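Local coordinates for putative epimerase (Burkholderia cenocepacia, PDB 4LW8), which probably acts as an NAD(P)-dependent epimerase or dehydratase in the biosynthesis of the lipopolysaccharide O-antigen, at residues E259-L264 with Y270-T275; Y197-L202 with E310-M315; R184-T189 with K287-S292; G28-Y33 with D229-Y234. All coordinates share one frame; numbering follows the deposited sequence.

All four contacts lack hydrogen bonds between their segments and rest on packing. Contact 1 is the most peripheral, about 26 Å from centre of contact to centre of chain; it is partly buried and joins a helix to a small two-stranded sheet through branched aliphatic groups. Contact 2 is buried and pairs two helices; it touches contact 1, with Leu202 and Leu312 packed on Val260. Contact 3 is buried but joins two strands, through an aromatic ring set on a glycine. Contact 4 lies nearest the chain centre, is partly buried and pairs helices of the Rossmann part through threonines. Tyr188 of contact 3 reaches it, probably by a hydrogen bond to Thr30.

Contact 1: residues E259-L264 with Y270-T275; sequences EVLAML and YVIDVT
Leu261 has CG anti to its carbonyl carbon (chi1 -71°) and CD1 extended away from CA, which carries its forked end off the helix toward Ile272 and Val274. In Ile272, CG1 is anti to the backbone N (chi1 -160°). This leaves the CG2 methyl between the backbone N and the carbonyl carbon, and it is this branch that meets the leucine. Leu261 CD2 lies 4.0 Å from Ile272 CG2, with the two side chains at about a right angle. The other methyl, Leu261 CD1, lies 3.9 Å from Val274 CG2. Each branch of the leucine thus has its own partner, and the two partners are two residues apart in the chain.

The contact closes a short helix-to-strand connection: after helix 257-268 the chain turns back, and strand 273-276 pairs in parallel with strand 212-215. That pair forms a small separate sheet at the periphery of the C-terminal part. Leu261 also touches Leu215, and Ile272 touches Ile213, so the apolar layer between helix and sheet includes both strands. Away from this layer, Asp273 makes a salt bridge with Arg212. Ile272 N is hydrogen-bonded to Tyr206 OH, which ties the chain before the strand to helix 198-207.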
loop_
_atom_site.group_PDB
_atom_site.type_symbol
_atom_site.label_atom_id
_atom_site.label_comp_id
_atom_site.label_asym_id
_atom_site.label_seq_id
_atom_site.Cartn_x
_atom_site.Cartn_y
_atom_site.Cartn_z
ATOM N N GLU A 259 20.282 13.707 -25.036
ATOM C CA GLU A 259 21.496 14.154 -24.352
ATOM C C GLU A 259 22.388 12.971 -23.986
ATOM O O GLU A 259 23.613 13.046 -24.107
ATOM C CB GLU A 259 21.161 14.938 -23.076
ATOM C CG GLU A 259 20.410 16.266 -23.274
ATOM C CD GLU A 259 19.961 16.864 -21.940
ATOM O OE1 GLU A 259 20.798 17.482 -21.243
ATOM O OE2 GLU A 259 18.777 16.700 -21.576
ATOM N N VAL A 260 21.769 11.877 -23.549
ATOM C CA VAL A 260 22.517 10.693 -23.152
ATOM C C VAL A 260 23.180 10.074 -24.380
ATOM O O VAL A 260 24.375 9.750 -24.357
ATOM C CB VAL A 260 21.615 9.657 -22.446
ATOM C CG1 VAL A 260 22.401 8.388 -22.141
ATOM C CG2 VAL A 260 21.061 10.241 -21.153
ATOM N N LEU A 261 22.411 9.942 -25.462
ATOM C CA LEU A 261 22.958 9.452 -26.722
ATOM C C LEU A 261 24.136 10.313 -27.175
ATOM O O LEU A 261 25.158 9.790 -27.603
ATOM C CB LEU A 261 21.877 9.422 -27.816
ATOM C CG LEU A 261 20.800 8.347 -27.636
ATOM C CD1 LEU A 261 19.593 8.596 -28.558
ATOM C CD2 LEU A 261 21.417 6.972 -27.873
ATOM N N ALA A 262 24.000 11.631 -27.065
ATOM C CA ALA A 262 25.067 12.526 -27.503
ATOM C C ALA A 262 26.347 12.309 -26.688
ATOM O O ALA A 262 27.451 12.359 -27.237
ATOM C CB ALA A 262 24.616 13.969 -27.418
ATOM N N MET A 263 26.195 12.051 -25.387
ATOM C CA MET A 263 27.336 11.771 -24.507
ATOM C C MET A 263 28.063 10.496 -24.909
ATOM O O MET A 263 29.298 10.427 -24.892
ATOM C CB MET A 263 26.886 11.649 -23.049
ATOM C CG MET A 263 26.538 12.962 -22.367
ATOM S SD MET A 263 25.889 12.701 -20.692
ATOM C CE MET A 263 25.445 14.377 -20.277
ATOM N N LEU A 264 27.282 9.474 -25.237
ATOM C CA LEU A 264 27.846 8.184 -25.583
ATOM C C LEU A 264 28.479 8.238 -26.960
ATOM O O LEU A 264 29.506 7.597 -27.194
ATOM C CB LEU A 264 26.774 7.098 -25.508
ATOM C CG LEU A 264 26.353 6.707 -24.084
ATOM C CD1 LEU A 264 25.043 5.934 -24.105
ATOM C CD2 LEU A 264 27.449 5.878 -23.407
ATOM N N TYR A 270 31.187 7.554 -32.415
ATOM C CA TYR A 270 30.262 7.389 -33.526
ATOM C C TYR A 270 28.835 7.598 -33.035
ATOM O O TYR A 270 28.568 7.548 -31.838
ATOM C CB TYR A 270 30.417 6.007 -34.177
ATOM C CG TYR A 270 29.701 4.883 -33.459
ATOM C CD1 TYR A 270 30.286 4.247 -32.374
ATOM C CD2 TYR A 270 28.452 4.438 -33.884
ATOM C CE1 TYR A 270 29.645 3.212 -31.716
ATOM C CE2 TYR A 270 27.796 3.396 -33.225
ATOM C CZ TYR A 270 28.403 2.789 -32.144
ATOM O OH TYR A 270 27.777 1.757 -31.477
ATOM N N VAL A 271 27.916 7.804 -33.967
ATOM C CA VAL A 271 26.528 8.063 -33.621
ATOM C C VAL A 271 25.701 6.828 -33.945
ATOM O O VAL A 271 25.635 6.394 -35.095
ATOM C CB VAL A 271 25.986 9.297 -34.376
ATOM C CG1 VAL A 271 24.501 9.498 -34.116
ATOM C CG2 VAL A 271 26.794 10.538 -34.008
ATOM N N ILE A 272 25.101 6.229 -32.924
ATOM C CA ILE A 272 24.314 5.030 -33.160
ATOM C C ILE A 272 23.023 5.423 -33.885
ATOM O O ILE A 272 22.491 6.516 -33.683
ATOM C CB ILE A 272 24.015 4.270 -31.848
ATOM C CG1 ILE A 272 23.641 2.818 -32.141
ATOM C CG2 ILE A 272 22.933 4.973 -31.022
ATOM C CD1 ILE A 272 23.628 1.932 -30.911
ATOM N N ASP A 273 22.530 4.544 -34.747
ATOM C CA ASP A 273 21.302 4.842 -35.461
ATOM C C ASP A 273 20.128 4.429 -34.572
ATOM O O ASP A 273 20.145 3.362 -33.963
ATOM C CB ASP A 273 21.257 4.134 -36.824
ATOM C CG ASP A 273 20.265 4.791 -37.789
ATOM O OD1 ASP A 273 20.045 6.005 -37.658
ATOM O OD2 ASP A 273 19.706 4.106 -38.670
ATOM N N VAL A 274 19.136 5.305 -34.458
ATOM C CA VAL A 274 17.989 5.076 -33.583
ATOM C C VAL A 274 16.678 4.849 -34.341
ATOM O O VAL A 274 16.345 5.598 -35.249
ATOM C CB VAL A 274 17.811 6.260 -32.623
ATOM C CG1 VAL A 274 16.561 6.077 -31.758
ATOM C CG2 VAL A 274 19.070 6.411 -31.770
ATOM N N THR A 275 15.963 3.792 -33.960
ATOM C CA THR A 275 14.606 3.495 -34.432
ATOM C C THR A 275 13.619 3.769 -33.311
ATOM O O THR A 275 13.875 3.417 -32.159
ATOM C CB THR A 275 14.448 2.021 -34.884
ATOM O OG1 THR A 275 15.104 1.826 -36.137
ATOM C CG2 THR A 275 12.990 1.660 -35.069
#

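Contact 2: residues Y197-L202 with E310-M315; sequences YLLPKL and ETLRWM
Helix 198-202 and helix 310-315 cross at -56°, with their axes 10.8 Å apart at closest approach. The nearest backbone pairs are Leu199 with Leu312 and Pro200 with Met315. This is helix-on-helix packing in the C-terminal part of an epimerase/dehydratase-family fold, and it joins the helix that follows strand 180-189 to the last helix modelled. Tyr197 is the N-cap of the first helix, and its carbonyl O accepts the bond from Lys201 N. Pro200 lies in the first turn, where a backbone N-H is not needed for a helical hydrogen bond.

Two side-chain meetings carry the contact, both apolar and both buried. Leu199 points at the other helix, and its branch carbon CG comes 4.3 Å from Leu312 CD2. Leu312 starts out to one side, and its CD2 methyl makes up the distance. Beside them Met315 runs across with its chain bent at the last torsion (chi3 63°), which swings the terminal methyl onto the proline ring. Thr189 of strand 180-189 packs against Leu199, Pro200 and Met315, so the strand end lies against both helices. About one turn of helix on from Leu199, Leu202 packs on Leu257 and Leu264 of helix 257-268. Met315 CE lies 4.0 Å from Pro200 CG and 4.1 Å from Pro200 CA.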
loop_
_atom_site.group_PDB
_atom_site.type_symbol
_atom_site.label_atom_id
_atom_site.label_comp_id
_atom_site.label_asym_id
_atom_site.label_seq_id
_atom_site.Cartn_x
_atom_site.Cartn_y
_atom_site.Cartn_z
ATOM N N TYR A 197 17.810 -2.561 -17.685
ATOM C CA TYR A 197 17.644 -1.132 -17.490
ATOM C C TYR A 197 18.132 -0.364 -18.722
ATOM O O TYR A 197 18.986 -0.843 -19.477
ATOM C CB TYR A 197 18.384 -0.677 -16.230
ATOM C CG TYR A 197 17.762 -1.181 -14.939
ATOM C CD1 TYR A 197 18.065 -2.449 -14.446
ATOM C CD2 TYR A 197 16.901 -0.382 -14.199
ATOM C CE1 TYR A 197 17.513 -2.915 -13.264
ATOM C CE2 TYR A 197 16.346 -0.839 -13.007
ATOM C CZ TYR A 197 16.664 -2.108 -12.549
ATOM O OH TYR A 197 16.127 -2.573 -11.375
ATOM N N LEU A 198 17.584 0.829 -18.919
ATOM C CA LEU A 198 17.811 1.589 -20.145
ATOM C C LEU A 198 19.277 2.009 -20.382
ATOM O O LEU A 198 19.848 1.726 -21.435
ATOM C CB LEU A 198 16.916 2.828 -20.147
ATOM C CG LEU A 198 17.002 3.628 -21.443
ATOM C CD1 LEU A 198 16.656 2.735 -22.615
ATOM C CD2 LEU A 198 16.074 4.824 -21.385
ATOM N N LEU A 199 19.891 2.685 -19.423
ATOM C CA LEU A 199 21.263 3.165 -19.630
ATOM C C LEU A 199 22.278 2.017 -19.846
ATOM O O LEU A 199 23.119 2.113 -20.748
ATOM C CB LEU A 199 21.695 4.089 -18.474
ATOM C CG LEU A 199 21.537 5.600 -18.765
ATOM C CD1 LEU A 199 20.155 5.944 -19.297
ATOM C CD2 LEU A 199 21.845 6.459 -17.543
ATOM N N PRO A 200 22.204 0.928 -19.046
ATOM C CA PRO A 200 23.083 -0.203 -19.385
ATOM C C PRO A 200 22.829 -0.790 -20.784
ATOM O O PRO A 200 23.769 -1.252 -21.440
ATOM C CB PRO A 200 22.767 -1.228 -18.289
ATOM C CG PRO A 200 22.395 -0.361 -17.099
ATOM C CD PRO A 200 21.602 0.768 -17.705
ATOM N N LYS A 201 21.583 -0.752 -21.242
ATOM C CA LYS A 201 21.263 -1.201 -22.598
ATOM C C LYS A 201 21.981 -0.328 -23.633
ATOM O O LYS A 201 22.631 -0.839 -24.550
ATOM C CB LYS A 201 19.746 -1.172 -22.814
ATOM C CG LYS A 201 19.247 -1.727 -24.156
ATOM C CD LYS A 201 17.780 -1.315 -24.394
ATOM C CE LYS A 201 17.276 -1.732 -25.776
ATOM N NZ LYS A 201 15.907 -1.192 -26.087
ATOM N N LEU A 202 21.891 0.991 -23.453
ATOM C CA LEU A 202 22.573 1.954 -24.316
ATOM C C LEU A 202 24.084 1.743 -24.274
ATOM O O LEU A 202 24.740 1.690 -25.318
ATOM C CB LEU A 202 22.242 3.387 -23.896
ATOM C CG LEU A 202 21.044 4.099 -24.529
ATOM C CD1 LEU A 202 19.857 3.178 -24.639
ATOM C CD2 LEU A 202 20.680 5.313 -23.694
ATOM N N GLU A 310 30.801 11.101 -16.899
ATOM C CA GLU A 310 31.815 10.309 -16.197
ATOM C C GLU A 310 31.260 8.908 -15.853
ATOM O O GLU A 310 31.907 7.891 -16.080
ATOM C CB GLU A 310 32.260 11.014 -14.920
ATOM C CG GLU A 310 33.340 10.276 -14.151
ATOM C CD GLU A 310 33.830 11.047 -12.930
ATOM O OE1 GLU A 310 33.850 12.299 -12.974
ATOM O OE2 GLU A 310 34.204 10.393 -11.928
ATOM N N THR A 311 30.048 8.867 -15.315
ATOM C CA THR A 311 29.371 7.604 -15.037
ATOM C C THR A 311 29.297 6.724 -16.284
ATOM O O THR A 311 29.596 5.529 -16.238
ATOM C CB THR A 311 27.938 7.841 -14.525
ATOM O OG1 THR A 311 27.968 8.670 -13.358
ATOM C CG2 THR A 311 27.235 6.507 -14.217
ATOM N N LEU A 312 28.898 7.321 -17.401
ATOM C CA LEU A 312 28.722 6.565 -18.629
ATOM C C LEU A 312 30.069 6.070 -19.169
ATOM O O LEU A 312 30.157 4.960 -19.686
ATOM C CB LEU A 312 27.991 7.409 -19.677
ATOM C CG LEU A 312 26.509 7.706 -19.399
ATOM C CD1 LEU A 312 25.969 8.784 -20.337
ATOM C CD2 LEU A 312 25.680 6.436 -19.513
ATOM N N ARG A 313 31.112 6.883 -19.043
ATOM C CA ARG A 313 32.433 6.483 -19.531
ATOM C C ARG A 313 32.946 5.322 -18.690
ATOM O O ARG A 313 33.523 4.363 -19.205
ATOM C CB ARG A 313 33.425 7.648 -19.485
ATOM C CG ARG A 313 34.743 7.334 -20.193
ATOM C CD ARG A 313 35.703 8.514 -20.202
ATOM N NE ARG A 313 35.251 9.609 -21.060
ATOM C CZ ARG A 313 35.424 9.656 -22.382
ATOM N NH1 ARG A 313 36.030 8.657 -23.012
ATOM N NH2 ARG A 313 34.988 10.702 -23.072
ATOM N N TRP A 314 32.719 5.432 -17.387
ATOM C CA TRP A 314 33.036 4.389 -16.430
ATOM C C TRP A 314 32.425 3.059 -16.874
ATOM O O TRP A 314 33.113 2.039 -16.927
ATOM C CB TRP A 314 32.521 4.807 -15.054
ATOM C CG TRP A 314 32.626 3.793 -13.952
ATOM C CD1 TRP A 314 33.723 3.050 -13.609
ATOM C CD2 TRP A 314 31.612 3.474 -12.993
ATOM N NE1 TRP A 314 33.439 2.264 -12.515
ATOM C CE2 TRP A 314 32.154 2.510 -12.114
ATOM C CE3 TRP A 314 30.295 3.902 -12.798
ATOM C CZ2 TRP A 314 31.419 1.962 -11.062
ATOM C CZ3 TRP A 314 29.568 3.362 -11.744
ATOM C CH2 TRP A 314 30.128 2.401 -10.896
ATOM N N MET A 315 31.141 3.091 -17.235
ATOM C CA MET A 315 30.412 1.891 -17.664
ATOM C C MET A 315 30.895 1.361 -19.028
ATOM O O MET A 315 31.043 0.149 -19.213
ATOM C CB MET A 315 28.903 2.185 -17.703
ATOM C CG MET A 315 28.313 2.531 -16.317
ATOM S SD MET A 315 26.652 3.248 -16.372
ATOM C CE MET A 315 25.693 1.908 -17.075
#

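Contact 3: residues R184-T189 with K287-S292; sequences RPFNYT and KSLSGS
The principal interaction is a CH-pi contact between Phe186 and Gly291. Gly291 CA lies over one face of the phenyl ring, 3.9 Å from the Phe186 centroid and 26° off the ring normal. It sits toward the rim and not over the middle, so its closest ring atom is Phe186 CZ, 3.5 Å from Gly291 CA. Gly291 carries no CB, and this lets the ring lie close on the backbone. The phenylalanine has CG anti to its carbonyl carbon (chi1 -79°), which sends the ring across to the other strand.

The apolar part is smaller. Leu289 CD2 meets the ring at its edge, near the ring plane, 4.0 Å from Phe186 CE2. The same Phe186 CE2 lies 3.8 Å from the backbone carbon C of Ser290, approached obliquely.

Neither strand pairs with the other. Strand 221-226 runs between strands 180-189 and 288-291 and is parallel to both. Strand 180-189 is broken at Phe186: up to and including Phe186 it pairs with strand 246-249, and after it Asn187 bonds to Ser225. The break probably marks the point where the Rossmann-type sheet passes into strands of the C-terminal part.

Polar links go to that middle strand. Gly291 N is hydrogen-bonded to Asp223 OD2, and Asn187 ND2 to Asp223 O. Phe186 also packs on Asp223, so one residue touches or bonds to both segments.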
loop_
_atom_site.group_PDB
_atom_site.type_symbol
_atom_site.label_atom_id
_atom_site.label_comp_id
_atom_site.label_asym_id
_atom_site.label_seq_id
_atom_site.Cartn_x
_atom_site.Cartn_y
_atom_site.Cartn_z
ATOM N N ARG A 184 13.946 7.436 -1.084
ATOM C CA ARG A 184 13.277 7.314 -2.383
ATOM C C ARG A 184 14.246 7.662 -3.506
ATOM O O ARG A 184 14.259 8.800 -3.977
ATOM C CB ARG A 184 12.036 8.212 -2.477
ATOM C CG ARG A 184 10.854 7.755 -1.651
ATOM C CD ARG A 184 9.781 8.834 -1.592
ATOM N NE ARG A 184 8.617 8.384 -0.841
ATOM C CZ ARG A 184 7.609 9.173 -0.480
ATOM N NH1 ARG A 184 7.616 10.457 -0.814
ATOM N NH2 ARG A 184 6.595 8.669 0.219
ATOM N N PRO A 185 15.075 6.694 -3.924
ATOM C CA PRO A 185 16.032 6.974 -5.000
ATOM C C PRO A 185 15.337 7.223 -6.321
ATOM O O PRO A 185 14.367 6.537 -6.664
ATOM C CB PRO A 185 16.872 5.685 -5.076
ATOM C CG PRO A 185 15.923 4.597 -4.558
ATOM C CD PRO A 185 15.184 5.300 -3.432
ATOM N N PHE A 186 15.817 8.204 -7.062
ATOM C CA PHE A 186 15.407 8.325 -8.459
ATOM C C PHE A 186 16.252 7.340 -9.272
ATOM O O PHE A 186 16.947 6.519 -8.673
ATOM C CB PHE A 186 15.538 9.774 -8.940
ATOM C CG PHE A 186 14.400 10.650 -8.485
ATOM C CD1 PHE A 186 14.197 10.894 -7.128
ATOM C CD2 PHE A 186 13.488 11.171 -9.408
ATOM C CE1 PHE A 186 13.129 11.672 -6.691
ATOM C CE2 PHE A 186 12.402 11.958 -8.979
ATOM C CZ PHE A 186 12.226 12.209 -7.621
ATOM N N ASN A 187 16.182 7.389 -10.601
ATOM C CA ASN A 187 16.943 6.457 -11.443
ATOM C C ASN A 187 18.430 6.529 -11.185
ATOM O O ASN A 187 19.006 7.615 -11.119
ATOM C CB ASN A 187 16.701 6.731 -12.936
ATOM C CG ASN A 187 15.233 6.913 -13.250
ATOM O OD1 ASN A 187 14.511 5.937 -13.426
ATOM N ND2 ASN A 187 14.774 8.166 -13.279
ATOM N N TYR A 188 19.068 5.370 -11.078
ATOM C CA TYR A 188 20.511 5.364 -10.944
ATOM C C TYR A 188 21.100 4.136 -11.599
ATOM O O TYR A 188 20.414 3.126 -11.815
ATOM C CB TYR A 188 20.930 5.459 -9.470
ATOM C CG TYR A 188 20.533 4.288 -8.583
ATOM C CD1 TYR A 188 21.406 3.220 -8.377
ATOM C CD2 TYR A 188 19.301 4.264 -7.926
ATOM C CE1 TYR A 188 21.064 2.155 -7.549
ATOM C CE2 TYR A 188 18.950 3.207 -7.099
ATOM C CZ TYR A 188 19.838 2.154 -6.911
ATOM O OH TYR A 188 19.497 1.107 -6.084
ATOM N N THR A 189 22.374 4.233 -11.934
ATOM C CA THR A 189 23.000 3.198 -12.726
ATOM C C THR A 189 24.496 3.180 -12.457
ATOM O O THR A 189 25.001 3.972 -11.660
ATOM C CB THR A 189 22.726 3.399 -14.234
ATOM O OG1 THR A 189 23.084 2.209 -14.945
ATOM C CG2 THR A 189 23.534 4.583 -14.789
ATOM N N LYS A 287 7.074 15.230 -20.168
ATOM C CA LYS A 287 8.337 15.527 -20.858
ATOM C C LYS A 287 9.543 15.656 -19.931
ATOM O O LYS A 287 10.647 15.261 -20.290
ATOM C CB LYS A 287 8.216 16.803 -21.694
ATOM C CG LYS A 287 7.611 16.586 -23.070
ATOM C CD LYS A 287 7.981 15.226 -23.653
ATOM C CE LYS A 287 7.084 14.871 -24.843
ATOM N NZ LYS A 287 7.416 13.531 -25.427
ATOM N N SER A 288 9.340 16.246 -18.757
ATOM C CA SER A 288 10.426 16.382 -17.803
ATOM C C SER A 288 9.953 16.148 -16.375
ATOM O O SER A 288 8.932 16.686 -15.932
ATOM C CB SER A 288 11.074 17.766 -17.919
ATOM O OG SER A 288 12.236 17.847 -17.112
ATOM N N LEU A 289 10.739 15.353 -15.662
ATOM C CA LEU A 289 10.476 14.987 -14.281
ATOM C C LEU A 289 11.818 14.764 -13.584
ATOM O O LEU A 289 12.630 13.946 -14.014
ATOM C CB LEU A 289 9.599 13.726 -14.217
ATOM C CG LEU A 289 8.951 13.301 -12.897
ATOM C CD1 LEU A 289 7.700 12.484 -13.167
ATOM C CD2 LEU A 289 9.920 12.491 -12.058
ATOM N N SER A 290 12.055 15.484 -12.499
ATOM C CA SER A 290 13.301 15.303 -11.762
ATOM C C SER A 290 13.041 15.479 -10.280
ATOM O O SER A 290 11.943 15.872 -9.886
ATOM C CB SER A 290 14.361 16.290 -12.251
ATOM O OG SER A 290 13.877 17.618 -12.119
ATOM N N GLY A 291 14.045 15.186 -9.463
ATOM C CA GLY A 291 13.869 15.254 -8.029
ATOM C C GLY A 291 14.597 16.414 -7.388
ATOM O O GLY A 291 15.609 16.887 -7.901
ATOM N N SER A 292 14.076 16.864 -6.255
ATOM C CA SER A 292 14.813 17.759 -5.370
ATOM C C SER A 292 15.395 16.981 -4.195
ATOM O O SER A 292 14.662 16.276 -3.498
ATOM C CB SER A 292 13.904 18.876 -4.848
ATOM O OG SER A 292 14.479 19.500 -3.709
#

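Contact 4: residues G28-Y33 with D229-Y234; sequences GFTGRY and DVTAAY
The ring of Tyr33 leads away from Thr231, while its CB stays close, 3.9 Å from Thr231 OG1. The Tyr33 side chain also packs on Val227 and Arg228, and Tyr33 OH is hydrogen-bonded to Val191 O. The other ring, Tyr234, has Val230 CG1 over one face, 3.6 Å above the plane and toward the rim. It also packs on Ala183 and Pro185 of strand 180-189.

The fold here is the Rossmann nucleotide-binding fold. Gly28 and Gly31 belong to the TGxxGxxG sequence that leads from strand 20-24 into helix 29-40. In relatives this turn binds the cofactor pyrophosphate, and it probably does so here. The contact sets that helix against helix 227-240.

Thr30 and Thr231 meet methyl to methyl, their CG2 atoms 3.9 Å apart, with the side chains running past each other in opposite directions. In Thr30, OG1 stands beside the backbone N (chi1 -58°), which puts CG2 anti to that N. Its hydroxyl OG1 is taken up elsewhere, hydrogen-bonded to Tyr188 OH. Thr231 holds OG1 between its own N and carbonyl carbon (chi1 54°), where it bonds to Val227 O one turn back in the helix. That leaves its methyl to face helix 29-40. Besides touching the other methyl, Thr231 CG2 lies 3.9 Å from the carbonyl O of Thr30.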
loop_
_atom_site.group_PDB
_atom_site.type_symbol
_atom_site.label_atom_id
_atom_site.label_comp_id
_atom_site.label_asym_id
_atom_site.label_seq_id
_atom_site.Cartn_x
_atom_site.Cartn_y
_atom_site.Cartn_z
ATOM N N GLY A 28 23.454 -7.976 -4.720
ATOM C CA GLY A 28 22.897 -7.383 -5.927
ATOM C C GLY A 28 23.731 -6.187 -6.367
ATOM O O GLY A 28 24.745 -5.852 -5.738
ATOM N N PHE A 29 23.298 -5.540 -7.440
ATOM C CA PHE A 29 23.985 -4.380 -7.996
ATOM C C PHE A 29 24.258 -3.284 -6.961
ATOM O O PHE A 29 25.403 -2.911 -6.740
ATOM C CB PHE A 29 23.155 -3.808 -9.146
ATOM C CG PHE A 29 23.578 -2.431 -9.584
ATOM C CD1 PHE A 29 24.840 -2.213 -10.116
ATOM C CD2 PHE A 29 22.690 -1.366 -9.510
ATOM C CE1 PHE A 29 25.219 -0.958 -10.529
ATOM C CE2 PHE A 29 23.063 -0.115 -9.919
ATOM C CZ PHE A 29 24.331 0.095 -10.433
ATOM N N THR A 30 23.216 -2.788 -6.313
ATOM C CA THR A 30 23.359 -1.704 -5.342
ATOM C C THR A 30 24.137 -2.159 -4.109
ATOM O O THR A 30 24.986 -1.435 -3.589
ATOM C CB THR A 30 21.981 -1.175 -4.914
ATOM O OG1 THR A 30 21.271 -0.731 -6.082
ATOM C CG2 THR A 30 22.130 -0.013 -3.945
ATOM N N GLY A 31 23.858 -3.380 -3.669
ATOM C CA GLY A 31 24.509 -3.951 -2.499
ATOM C C GLY A 31 26.025 -3.989 -2.597
ATOM O O GLY A 31 26.717 -3.752 -1.620
ATOM N N ARG A 32 26.545 -4.276 -3.780
ATOM C CA ARG A 32 27.995 -4.343 -3.966
ATOM C C ARG A 32 28.668 -3.017 -3.617
ATOM O O ARG A 32 29.726 -2.992 -2.998
ATOM C CB ARG A 32 28.342 -4.747 -5.397
ATOM C CG ARG A 32 29.831 -4.660 -5.685
ATOM C CD ARG A 32 30.224 -5.417 -6.931
ATOM N NE ARG A 32 29.781 -4.741 -8.144
ATOM C CZ ARG A 32 30.421 -4.794 -9.307
ATOM N NH1 ARG A 32 31.556 -5.476 -9.421
ATOM N NH2 ARG A 32 29.934 -4.149 -10.357
ATOM N N TYR A 33 28.062 -1.921 -4.054
ATOM C CA TYR A 33 28.540 -0.586 -3.728
ATOM C C TYR A 33 28.232 -0.175 -2.272
ATOM O O TYR A 33 29.028 0.517 -1.649
ATOM C CB TYR A 33 27.948 0.407 -4.722
ATOM C CG TYR A 33 28.463 0.137 -6.117
ATOM C CD1 TYR A 33 29.704 0.608 -6.526
ATOM C CD2 TYR A 33 27.728 -0.634 -7.010
ATOM C CE1 TYR A 33 30.185 0.343 -7.791
ATOM C CE2 TYR A 33 28.197 -0.893 -8.287
ATOM C CZ TYR A 33 29.433 -0.409 -8.663
ATOM O OH TYR A 33 29.924 -0.672 -9.916
ATOM N N ASP A 229 27.265 7.579 -5.900
ATOM C CA ASP A 229 26.701 8.742 -5.213
ATOM C C ASP A 229 25.509 8.349 -4.353
ATOM O O ASP A 229 25.317 8.872 -3.251
ATOM C CB ASP A 229 26.235 9.821 -6.204
ATOM C CG ASP A 229 27.370 10.429 -7.013
ATOM O OD1 ASP A 229 28.555 10.218 -6.679
ATOM O OD2 ASP A 229 27.069 11.158 -7.980
ATOM N N VAL A 230 24.683 7.448 -4.875
ATOM C CA VAL A 230 23.470 7.052 -4.163
ATOM C C VAL A 230 23.836 6.332 -2.853
ATOM O O VAL A 230 23.299 6.632 -1.784
ATOM C CB VAL A 230 22.572 6.154 -5.040
ATOM C CG1 VAL A 230 21.479 5.467 -4.207
ATOM C CG2 VAL A 230 21.959 6.960 -6.219
ATOM N N THR A 231 24.781 5.408 -2.924
ATOM C CA THR A 231 25.156 4.672 -1.729
ATOM C C THR A 231 25.925 5.573 -0.747
ATOM O O THR A 231 25.843 5.368 0.465
ATOM C CB THR A 231 25.942 3.396 -2.096
ATOM O OG1 THR A 231 27.063 3.731 -2.919
ATOM C CG2 THR A 231 25.022 2.429 -2.873
ATOM N N ALA A 232 26.660 6.567 -1.252
ATOM C CA ALA A 232 27.299 7.543 -0.359
ATOM C C ALA A 232 26.229 8.303 0.439
ATOM O O ALA A 232 26.401 8.561 1.622
ATOM C CB ALA A 232 28.184 8.514 -1.140
ATOM N N ALA A 233 25.129 8.653 -0.220
ATOM C CA ALA A 233 23.990 9.294 0.440
ATOM C C ALA A 233 23.328 8.365 1.462
ATOM O O ALA A 233 22.969 8.789 2.555
ATOM C CB ALA A 233 22.961 9.741 -0.605
ATOM N N TYR A 234 23.166 7.098 1.092
ATOM C CA TYR A 234 22.621 6.093 1.990
ATOM C C TYR A 234 23.461 6.019 3.280
ATOM O O TYR A 234 22.921 5.989 4.390
ATOM C CB TYR A 234 22.583 4.716 1.313
ATOM C CG TYR A 234 21.453 4.497 0.299
ATOM C CD1 TYR A 234 20.633 5.549 -0.106
ATOM C CD2 TYR A 234 21.206 3.229 -0.232
ATOM C CE1 TYR A 234 19.602 5.350 -1.023
ATOM C CE2 TYR A 234 20.174 3.016 -1.153
ATOM C CZ TYR A 234 19.373 4.095 -1.546
ATOM O OH TYR A 234 18.350 3.912 -2.465
#